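Local coordinates for protein dimethyl-sulfide monooxygenase (Hyphomicrobium sulfonivorans, PDB 6AK1) that oxidises dimethyl sulfide to methanethiol and formaldehyde with NADH and oxygen, using FMN as its cofactor, in the first step of dimethyl sulfide degradation, at residues 244-249 and 275-280; 250-255 and 382-387; 283-288 and 410-415. All blocks are in the same frame, centred on the assembly; numbering follows the deposited sequence.

Interaction 1: residues 244-249 and 275-280; sequences MFILTT and IKIFML
F278 and I246 meet through the backbone: I246 N donates to F278 O over 2.7 Å in a nearly straight bond, 168° at the hydrogen. The same oxygen also takes a CA-H contact from F245, and the rim of the F245 ring closes on it, with CD1 3.4 Å from F278 O and the oxygen in the ring plane. With CG anti to its own backbone N (chi1 180°), F245 reaches across to the neighbouring strand, where CE1 rests 3.7 Å from L280 CB. M244 and I246 continue the ladder: M244 N donates to K276 O, F278 N to M244 O, and L280 N to I246 O over a longer 3.1 Å. This is the parallel pairing of a beta-alpha-beta unit in the TIM barrel, strands 243-246 and 276-284 joined through helix 251-267, and the two short segments run 29° apart. Where the strands part, water 1 carries the link on, accepting from T248 N at 2.8 Å and donating to L280 O at 2.7 Å.

The alternate side chains sort onto two faces. M244, I246, I277 and M279 share one, with I246 CD1 3.6 Å from I277 CG2; just before the strand, I275 CD1 meets the methyl of M244, CE, at 3.8 Å. I261 of helix 251-267 packs onto M244, I246 and I277. F245 and F278 lie on the other face. There F245 meets the ring of F10 edge to face and that of F55 at a steep tilt, while F278 touches V6 and N8 of strand 6-12. Further out, I277 N is hydrogen-bonded to the carboxylate of D392.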
loop_
_atom_site.group_PDB
_atom_site.type_symbol
_atom_site.label_atom_id
_atom_site.label_comp_id
_atom_site.label_asym_id
_atom_site.label_seq_id
_atom_site.Cartn_x
_atom_site.Cartn_y
_atom_site.Cartn_z
ATOM N N MET A 244 2.534 -5.731 5.573
ATOM C CA MET A 244 2.128 -6.599 4.477
ATOM C C MET A 244 0.623 -6.503 4.295
ATOM O O MET A 244 -0.136 -6.648 5.260
ATOM C CB MET A 244 2.554 -8.046 4.715
ATOM C CG MET A 244 2.651 -8.832 3.415
ATOM S SD MET A 244 3.230 -10.520 3.649
ATOM C CE MET A 244 4.900 -10.201 4.226
ATOM N N PHE A 245 0.204 -6.252 3.056
ATOM C CA PHE A 245 -1.187 -5.978 2.714
ATOM C C PHE A 245 -1.750 -7.245 2.068
ATOM O O PHE A 245 -1.306 -7.649 0.988
ATOM C CB PHE A 245 -1.252 -4.758 1.791
ATOM C CG PHE A 245 -2.633 -4.369 1.354
ATOM C CD1 PHE A 245 -3.767 -4.732 2.088
ATOM C CD2 PHE A 245 -2.809 -3.630 0.193
ATOM C CE1 PHE A 245 -5.050 -4.354 1.670
ATOM C CE2 PHE A 245 -4.084 -3.249 -0.228
ATOM C CZ PHE A 245 -5.208 -3.614 0.514
ATOM N N ILE A 246 -2.707 -7.893 2.744
ATOM C CA ILE A 246 -3.204 -9.189 2.310
ATOM C C ILE A 246 -4.673 -9.095 1.926
ATOM O O ILE A 246 -5.414 -8.206 2.352
ATOM C CB ILE A 246 -3.010 -10.286 3.374
ATOM C CG1 ILE A 246 -3.819 -9.967 4.638
ATOM C CG2 ILE A 246 -1.539 -10.487 3.687
ATOM C CD1 ILE A 246 -3.943 -11.152 5.571
ATOM N N LEU A 247 -5.089 -10.054 1.111
ATOM C CA LEU A 247 -6.477 -10.221 0.708
ATOM C C LEU A 247 -6.955 -11.552 1.277
ATOM O O LEU A 247 -6.492 -12.612 0.848
ATOM C CB LEU A 247 -6.596 -10.184 -0.813
ATOM C CG LEU A 247 -7.994 -10.346 -1.385
ATOM C CD1 LEU A 247 -8.904 -9.293 -0.785
ATOM C CD2 LEU A 247 -7.947 -10.233 -2.910
ATOM N N THR A 248 -7.849 -11.510 2.267
ATOM C CA THR A 248 -8.397 -12.734 2.841
ATOM C C THR A 248 -9.909 -12.619 2.987
ATOM O O THR A 248 -10.430 -11.560 3.353
ATOM C CB THR A 248 -7.751 -13.065 4.199
ATOM O OG1 THR A 248 -8.446 -14.170 4.797
ATOM C CG2 THR A 248 -7.776 -11.863 5.133
ATOM N N THR A 249 -10.611 -13.724 2.703
ATOM C CA THR A 249 -12.061 -13.705 2.589
ATOM C C THR A 249 -12.770 -14.343 3.768
ATOM O O THR A 249 -14.000 -14.296 3.824
ATOM C CB THR A 249 -12.511 -14.382 1.281
ATOM O OG1 THR A 249 -11.979 -15.711 1.192
ATOM C CG2 THR A 249 -12.035 -13.579 0.081
ATOM N N ILE A 275 6.662 -8.038 10.937
ATOM C CA ILE A 275 5.786 -7.654 9.841
ATOM C C ILE A 275 4.418 -7.374 10.429
ATOM O O ILE A 275 3.871 -8.209 11.158
ATOM C CB ILE A 275 5.697 -8.760 8.774
ATOM C CG1 ILE A 275 7.098 -9.217 8.356
ATOM C CG2 ILE A 275 4.868 -8.298 7.577
ATOM C CD1 ILE A 275 7.089 -10.338 7.305
ATOM N N LYS A 276 3.865 -6.209 10.122
ATOM C CA LYS A 276 2.502 -5.885 10.502
ATOM C C LYS A 276 1.608 -6.214 9.319
ATOM O O LYS A 276 1.911 -5.824 8.190
ATOM C CB LYS A 276 2.383 -4.417 10.901
ATOM C CG LYS A 276 3.446 -3.980 11.882
ATOM C CD LYS A 276 3.376 -4.802 13.157
ATOM C CE LYS A 276 4.642 -4.610 13.987
ATOM N NZ LYS A 276 4.579 -5.325 15.295
ATOM N N ILE A 277 0.536 -6.966 9.568
ATOM C CA ILE A 277 -0.280 -7.537 8.503
ATOM C C ILE A 277 -1.612 -6.790 8.449
ATOM O O ILE A 277 -2.350 -6.731 9.440
ATOM C CB ILE A 277 -0.484 -9.048 8.704
ATOM C CG1 ILE A 277 0.877 -9.760 8.738
ATOM C CG2 ILE A 277 -1.357 -9.609 7.607
ATOM C CD1 ILE A 277 0.805 -11.261 8.960
ATOM N N PHE A 278 -1.916 -6.220 7.293
ATOM C CA PHE A 278 -3.123 -5.438 7.095
ATOM C C PHE A 278 -3.967 -6.135 6.046
ATOM O O PHE A 278 -3.450 -6.531 4.995
ATOM C CB PHE A 278 -2.795 -4.009 6.638
ATOM C CG PHE A 278 -1.774 -3.323 7.486
ATOM C CD1 PHE A 278 -1.863 -3.369 8.867
ATOM C CD2 PHE A 278 -0.710 -2.639 6.901
ATOM C CE1 PHE A 278 -0.906 -2.731 9.667
ATOM C CE2 PHE A 278 0.245 -1.991 7.687
ATOM C CZ PHE A 278 0.150 -2.044 9.075
ATOM N N MET A 279 -5.254 -6.282 6.316
ATOM C CA MET A 279 -6.139 -6.946 5.380
ATOM C C MET A 279 -7.098 -5.934 4.777
ATOM O O MET A 279 -7.483 -4.959 5.418
ATOM C CB MET A 279 -6.929 -8.077 6.052
ATOM C CG MET A 279 -7.802 -7.619 7.217
ATOM S SD MET A 279 -8.876 -8.912 7.875
ATOM C CE MET A 279 -10.229 -8.877 6.690
ATOM N N LEU A 280 -7.475 -6.174 3.535
ATOM C CA LEU A 280 -8.486 -5.362 2.883
ATOM C C LEU A 280 -9.849 -5.628 3.520
ATOM O O LEU A 280 -10.214 -6.780 3.774
ATOM C CB LEU A 280 -8.507 -5.662 1.384
ATOM C CG LEU A 280 -9.682 -5.111 0.569
ATOM C CD1 LEU A 280 -9.587 -3.608 0.549
ATOM C CD2 LEU A 280 -9.656 -5.655 -0.841
HETATM O O HOH W 1 -8.898 -9.028 3.071
#

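Interaction 2: residues 250-255 and 382-387; sequences SVEQAR and LERWVD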
loop_
_atom_site.group_PDB
_atom_site.type_symbol
_atom_site.label_atom_id
_atom_site.label_comp_id
_atom_site.label_asym_id
_atom_site.label_seq_id
_atom_site.Cartn_x
_atom_site.Cartn_y
_atom_site.Cartn_z
ATOM N N SER A 250 -12.042 -14.940 4.707
ATOM C CA SER A 250 -12.694 -15.463 5.900
ATOM C C SER A 250 -11.690 -15.474 7.042
ATOM O O SER A 250 -10.476 -15.505 6.825
ATOM C CB SER A 250 -13.266 -16.870 5.669
ATOM O OG SER A 250 -12.228 -17.836 5.598
ATOM N N VAL A 251 -12.223 -15.449 8.269
ATOM C CA VAL A 251 -11.375 -15.529 9.457
ATOM C C VAL A 251 -10.574 -16.819 9.444
ATOM O O VAL A 251 -9.384 -16.840 9.796
ATOM C CB VAL A 251 -12.229 -15.406 10.736
ATOM C CG1 VAL A 251 -11.373 -15.649 11.981
ATOM C CG2 VAL A 251 -12.897 -14.036 10.803
ATOM N N GLU A 252 -11.217 -17.919 9.027
ATOM C CA GLU A 252 -10.551 -19.218 8.981
ATOM C C GLU A 252 -9.348 -19.181 8.049
ATOM O O GLU A 252 -8.235 -19.553 8.438
ATOM C CB GLU A 252 -11.543 -20.302 8.547
ATOM C CG GLU A 252 -12.536 -20.724 9.635
ATOM C CD GLU A 252 -13.637 -19.699 9.887
ATOM O OE1 GLU A 252 -13.947 -18.898 8.967
ATOM O OE2 GLU A 252 -14.192 -19.690 11.015
ATOM N N GLN A 253 -9.552 -18.723 6.811
ATOM C CA GLN A 253 -8.435 -18.588 5.879
ATOM C C GLN A 253 -7.367 -17.629 6.403
ATOM O O GLN A 253 -6.175 -17.820 6.130
ATOM C CB GLN A 253 -8.950 -18.115 4.522
ATOM C CG GLN A 253 -7.867 -17.942 3.482
ATOM C CD GLN A 253 -8.349 -17.157 2.277
ATOM O OE1 GLN A 253 -8.719 -15.990 2.388
ATOM N NE2 GLN A 253 -8.363 -17.802 1.123
ATOM N N ALA A 254 -7.766 -16.602 7.159
ATOM C CA ALA A 254 -6.781 -15.647 7.659
ATOM C C ALA A 254 -5.853 -16.283 8.680
ATOM O O ALA A 254 -4.667 -15.932 8.734
ATOM C CB ALA A 254 -7.472 -14.423 8.267
ATOM N N ARG A 255 -6.370 -17.203 9.503
ATOM C CA ARG A 255 -5.522 -17.882 10.483
ATOM C C ARG A 255 -4.305 -18.514 9.810
ATOM O O ARG A 255 -3.174 -18.397 10.306
ATOM C CB ARG A 255 -6.348 -18.928 11.247
ATOM C CG ARG A 255 -7.411 -18.288 12.171
ATOM C CD ARG A 255 -8.371 -19.275 12.913
ATOM N NE ARG A 255 -7.698 -20.218 13.818
ATOM C CZ ARG A 255 -7.259 -19.943 15.055
ATOM N NH1 ARG A 255 -7.393 -18.729 15.607
ATOM N NH2 ARG A 255 -6.659 -20.902 15.756
ATOM N N LEU A 382 -14.256 -6.998 13.869
ATOM C CA LEU A 382 -12.902 -6.457 13.749
ATOM C C LEU A 382 -11.958 -7.114 14.751
ATOM O O LEU A 382 -10.805 -7.427 14.421
ATOM C CB LEU A 382 -12.906 -4.935 13.949
ATOM C CG LEU A 382 -13.639 -4.047 12.942
ATOM C CD1 LEU A 382 -13.450 -2.566 13.304
ATOM C CD2 LEU A 382 -13.142 -4.312 11.533
ATOM N N GLU A 383 -12.429 -7.321 15.986
ATOM C CA GLU A 383 -11.626 -8.026 16.983
ATOM C C GLU A 383 -11.440 -9.493 16.628
ATOM O O GLU A 383 -10.422 -10.089 16.993
ATOM C CB GLU A 383 -12.265 -7.907 18.365
ATOM C CG GLU A 383 -12.199 -6.498 18.923
ATOM C CD GLU A 383 -12.430 -6.470 20.422
ATOM O OE1 GLU A 383 -11.435 -6.520 21.176
ATOM O OE2 GLU A 383 -13.608 -6.414 20.846
ATOM N N ARG A 384 -12.389 -10.067 15.919
ATOM C CA ARG A 384 -12.285 -11.437 15.501
ATOM C C ARG A 384 -11.198 -11.593 14.430
ATOM O O ARG A 384 -10.419 -12.488 14.520
ATOM C CB ARG A 384 -13.617 -11.981 15.009
ATOM C CG ARG A 384 -14.021 -13.315 15.542
ATOM C CD ARG A 384 -15.147 -13.913 14.735
ATOM N NE ARG A 384 -14.839 -15.248 14.286
ATOM C CZ ARG A 384 -15.301 -15.808 13.188
ATOM N NH1 ARG A 384 -16.105 -15.152 12.391
ATOM N NH2 ARG A 384 -14.948 -17.020 12.890
ATOM N N TRP A 385 -11.164 -10.713 13.432
ATOM C CA TRP A 385 -10.119 -10.751 12.411
ATOM C C TRP A 385 -8.740 -10.543 13.025
ATOM O O TRP A 385 -7.762 -11.152 12.588
ATOM C CB TRP A 385 -10.354 -9.685 11.344
ATOM C CG TRP A 385 -11.505 -9.888 10.399
ATOM C CD1 TRP A 385 -12.697 -9.230 10.424
ATOM C CD2 TRP A 385 -11.545 -10.746 9.249
ATOM N NE1 TRP A 385 -13.483 -9.632 9.378
ATOM C CE2 TRP A 385 -12.808 -10.578 8.649
ATOM C CE3 TRP A 385 -10.646 -11.663 8.687
ATOM C CZ2 TRP A 385 -13.194 -11.278 7.507
ATOM C CZ3 TRP A 385 -11.025 -12.349 7.549
ATOM C CH2 TRP A 385 -12.289 -12.149 6.965
ATOM N N VAL A 386 -8.635 -9.675 14.026
ATOM C CA VAL A 386 -7.326 -9.374 14.593
ATOM C C VAL A 386 -6.869 -10.497 15.510
ATOM O O VAL A 386 -5.780 -11.050 15.336
ATOM C CB VAL A 386 -7.349 -8.017 15.322
ATOM C CG1 VAL A 386 -6.075 -7.838 16.130
ATOM C CG2 VAL A 386 -7.488 -6.873 14.316
ATOM N N ASP A 387 -7.707 -10.872 16.475
ATOM C CA ASP A 387 -7.298 -11.841 17.486
ATOM C C ASP A 387 -7.392 -13.269 16.959
ATOM O O ASP A 387 -6.439 -14.043 17.073
ATOM C CB ASP A 387 -8.144 -11.651 18.747
ATOM C CG ASP A 387 -7.987 -10.252 19.341
ATOM O OD1 ASP A 387 -6.855 -9.721 19.294
ATOM O OD2 ASP A 387 -8.984 -9.677 19.835
#
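S250 OG accepts from Q253 N at 3.1 Å, an N-cap that closes the first turn of helix 251-267. The carbonyl carbon of the same serine, S250 C, meets the indole of the other helix, 3.2 Å from W385 CZ3. V251, next in the chain, is the wedge of the contact. Its CG2 methyl makes a CH-pi contact over one face of the W385 indole, 3.9 Å from the centroid of the six-membered ring and only 11° off the normal. Roughly on the far side of that methyl lies the guanidinium of R384, with V251 CG2 3.7 Å above its plane, so the branch is sandwiched between two flat groups. V251 holds CG1 anti to its backbone N (chi1 173°), which leaves CG2 to fill the slot. A254 CB comes up to the indole's edge, 4.2 Å from W385 CZ3.

On the exposed side, E252 OE2 approaches R384 NH2 edge-on at 3.3 Å, a salt bridge whose hydrogen bond is weak and bent, the carboxylate turned 53° from the guanidinium. R384 is also held by E388 at NE, while W385 NE1 donates to E381, steadying the indole from its own helix. With an alanine in place of W385, V251 CG2 would probably lose the ring face it rests on, and a gap would open beside S250 and A254. The two helix segments run nearly parallel, their axes 9.6 Å apart, as expected of neighbouring helices in the outer layer of a TIM barrel.

Interaction 3: residues 283-288 and 410-415; sequences VITGDS and DYIVPE
In this TIM barrel the chain leaving strand 276-284 passes against helix 403-418 of the outer layer, and Y411 of that helix lies flat on the exit loop. G286 CA makes a CH-pi contact with the Y411 ring, 3.6 Å from its centroid and 8° off the normal, so the CA sits almost directly over the ring centre. G286 C also lies over the face, 3.4 Å from Y411 CE1, and D287 N approaches Y411 CE1 obliquely at 3.3 Å. The first torsion of Y411, which sets CG anti to the carbonyl carbon (chi1 -68°), carries the ring over G286. One residue along, I412 brings its CD1 methyl to 3.6 Å from T285 OG1, while I412 CG1 lies 4.0 Å from T285 CG2. The hydroxyl of T285 is tied elsewhere, to G373 O, and K295 binds the carbonyl of the same residue. I412 also packs on V378 and L382 of helix 375-388. With the hydroxyl and carbonyl of T285 paired elsewhere and no polar bond tying the two segments, shape and the CH-pi placement of G286 probably set how helix and loop seat together.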
loop_
_atom_site.group_PDB
_atom_site.type_symbol
_atom_site.label_atom_id
_atom_site.label_comp_id
_atom_site.label_asym_id
_atom_site.label_seq_id
_atom_site.Cartn_x
_atom_site.Cartn_y
_atom_site.Cartn_z
ATOM N N VAL A 283 -16.099 -1.395 5.434
ATOM C CA VAL A 283 -17.027 -1.312 6.551
ATOM C C VAL A 283 -18.133 -0.329 6.184
ATOM O O VAL A 283 -17.862 0.847 5.909
ATOM C CB VAL A 283 -16.314 -0.883 7.840
ATOM C CG1 VAL A 283 -17.325 -0.692 8.984
ATOM C CG2 VAL A 283 -15.251 -1.900 8.212
ATOM N N ILE A 284 -19.374 -0.813 6.173
ATOM C CA ILE A 284 -20.560 0.034 6.095
ATOM C C ILE A 284 -21.226 -0.011 7.463
ATOM O O ILE A 284 -21.634 -1.089 7.925
ATOM C CB ILE A 284 -21.545 -0.428 5.004
ATOM C CG1 ILE A 284 -20.833 -0.754 3.679
ATOM C CG2 ILE A 284 -22.665 0.616 4.807
ATOM C CD1 ILE A 284 -20.451 0.456 2.863
ATOM N N THR A 285 -21.357 1.144 8.113
ATOM C CA THR A 285 -21.887 1.139 9.471
ATOM C C THR A 285 -22.857 2.306 9.661
ATOM O O THR A 285 -23.210 3.022 8.714
ATOM C CB THR A 285 -20.744 1.152 10.499
ATOM O OG1 THR A 285 -21.298 1.182 11.822
ATOM C CG2 THR A 285 -19.863 2.366 10.311
ATOM N N GLY A 286 -23.272 2.475 10.916
ATOM C CA GLY A 286 -24.305 3.417 11.302
ATOM C C GLY A 286 -24.711 3.152 12.742
ATOM O O GLY A 286 -24.077 2.359 13.446
ATOM N N ASP A 287 -25.787 3.820 13.173
ATOM C CA ASP A 287 -26.157 3.748 14.584
ATOM C C ASP A 287 -26.705 2.381 14.989
ATOM O O ASP A 287 -26.632 2.033 16.169
ATOM C CB ASP A 287 -27.186 4.818 14.931
ATOM C CG ASP A 287 -27.125 5.217 16.400
ATOM O OD1 ASP A 287 -26.027 5.132 16.989
ATOM O OD2 ASP A 287 -28.163 5.605 16.967
ATOM N N SER A 288 -27.236 1.603 14.049
ATOM C CA SER A 288 -27.805 0.293 14.330
ATOM C C SER A 288 -27.499 -0.641 13.169
ATOM O O SER A 288 -27.095 -0.204 12.086
ATOM C CB SER A 288 -29.325 0.380 14.552
ATOM O OG SER A 288 -29.980 0.705 13.341
ATOM N N ASP A 410 -16.670 8.111 13.509
ATOM C CA ASP A 410 -17.774 8.528 14.375
ATOM C C ASP A 410 -18.398 7.352 15.127
ATOM O O ASP A 410 -18.713 7.469 16.316
ATOM C CB ASP A 410 -18.840 9.255 13.549
ATOM C CG ASP A 410 -18.340 10.589 13.001
ATOM O OD1 ASP A 410 -17.304 11.084 13.479
ATOM O OD2 ASP A 410 -18.981 11.143 12.095
ATOM N N TYR A 411 -18.609 6.226 14.450
ATOM C CA TYR A 411 -19.394 5.121 14.995
ATOM C C TYR A 411 -18.554 3.991 15.577
ATOM O O TYR A 411 -18.991 3.355 16.537
ATOM C CB TYR A 411 -20.289 4.511 13.919
ATOM C CG TYR A 411 -21.422 5.360 13.401
ATOM C CD1 TYR A 411 -22.582 5.525 14.142
ATOM C CD2 TYR A 411 -21.357 5.937 12.137
ATOM C CE1 TYR A 411 -23.626 6.269 13.660
ATOM C CE2 TYR A 411 -22.402 6.684 11.643
ATOM C CZ TYR A 411 -23.544 6.842 12.415
ATOM O OH TYR A 411 -24.610 7.572 11.941
ATOM N N ILE A 412 -17.397 3.681 14.993
ATOM C CA ILE A 412 -16.608 2.504 15.379
ATOM C C ILE A 412 -15.448 2.862 16.312
ATOM O O ILE A 412 -15.244 2.204 17.324
ATOM C CB ILE A 412 -16.095 1.754 14.131
ATOM C CG1 ILE A 412 -17.251 1.372 13.200
ATOM C CG2 ILE A 412 -15.292 0.528 14.552
ATOM C CD1 ILE A 412 -18.456 0.768 13.919
ATOM N N VAL A 413 -14.676 3.915 15.960
ATOM C CA VAL A 413 -13.509 4.258 16.801
ATOM C C VAL A 413 -13.847 4.470 18.243
ATOM O O VAL A 413 -13.073 4.015 19.107
ATOM C CB VAL A 413 -12.771 5.485 16.163
ATOM C CG1 VAL A 413 -11.914 6.193 17.207
ATOM C CG2 VAL A 413 -11.895 5.035 15.005
ATOM N N PRO A 414 -14.958 5.133 18.644
ATOM C CA PRO A 414 -15.264 5.230 20.080
ATOM C C PRO A 414 -15.480 3.876 20.728
ATOM O O PRO A 414 -15.083 3.683 21.883
ATOM C CB PRO A 414 -16.542 6.085 20.116
ATOM C CG PRO A 414 -16.518 6.862 18.844
ATOM C CD PRO A 414 -15.963 5.871 17.846
ATOM N N GLU A 415 -16.100 2.928 20.012
ATOM C CA GLU A 415 -16.300 1.589 20.563
ATOM C C GLU A 415 -14.986 0.835 20.679
ATOM O O GLU A 415 -14.767 0.131 21.668
ATOM C CB GLU A 415 -17.279 0.792 19.708
ATOM C CG GLU A 415 -17.522 -0.634 20.219
ATOM C CD GLU A 415 -18.210 -0.673 21.588
ATOM O OE1 GLU A 415 -19.010 0.238 21.886
ATOM O OE2 GLU A 415 -17.946 -1.613 22.365
#

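In the fold
The three contacts form a path outward from the barrel wall, with centres about 10, 20 and 24 Å from the centre of the chain. Interaction 1 lies nearest the cofactor site: the F245 side chain is about 8 Å from that of T104, a probable FMN ligand by similarity. Interactions 1 and 2, centred 11 Å apart, share a seam where M279 SD packs 3.4 Å from W385 CE3. T248 OG1 and Q253 OE1, probably hydrogen-bonded at 3.0 Å, bridge the same two. Interaction 3 begins further along strand 276-284, about 22 Å from interaction 1, and meets interaction 2 through L382 CD1 and I412 CG2, 3.8 Å apart.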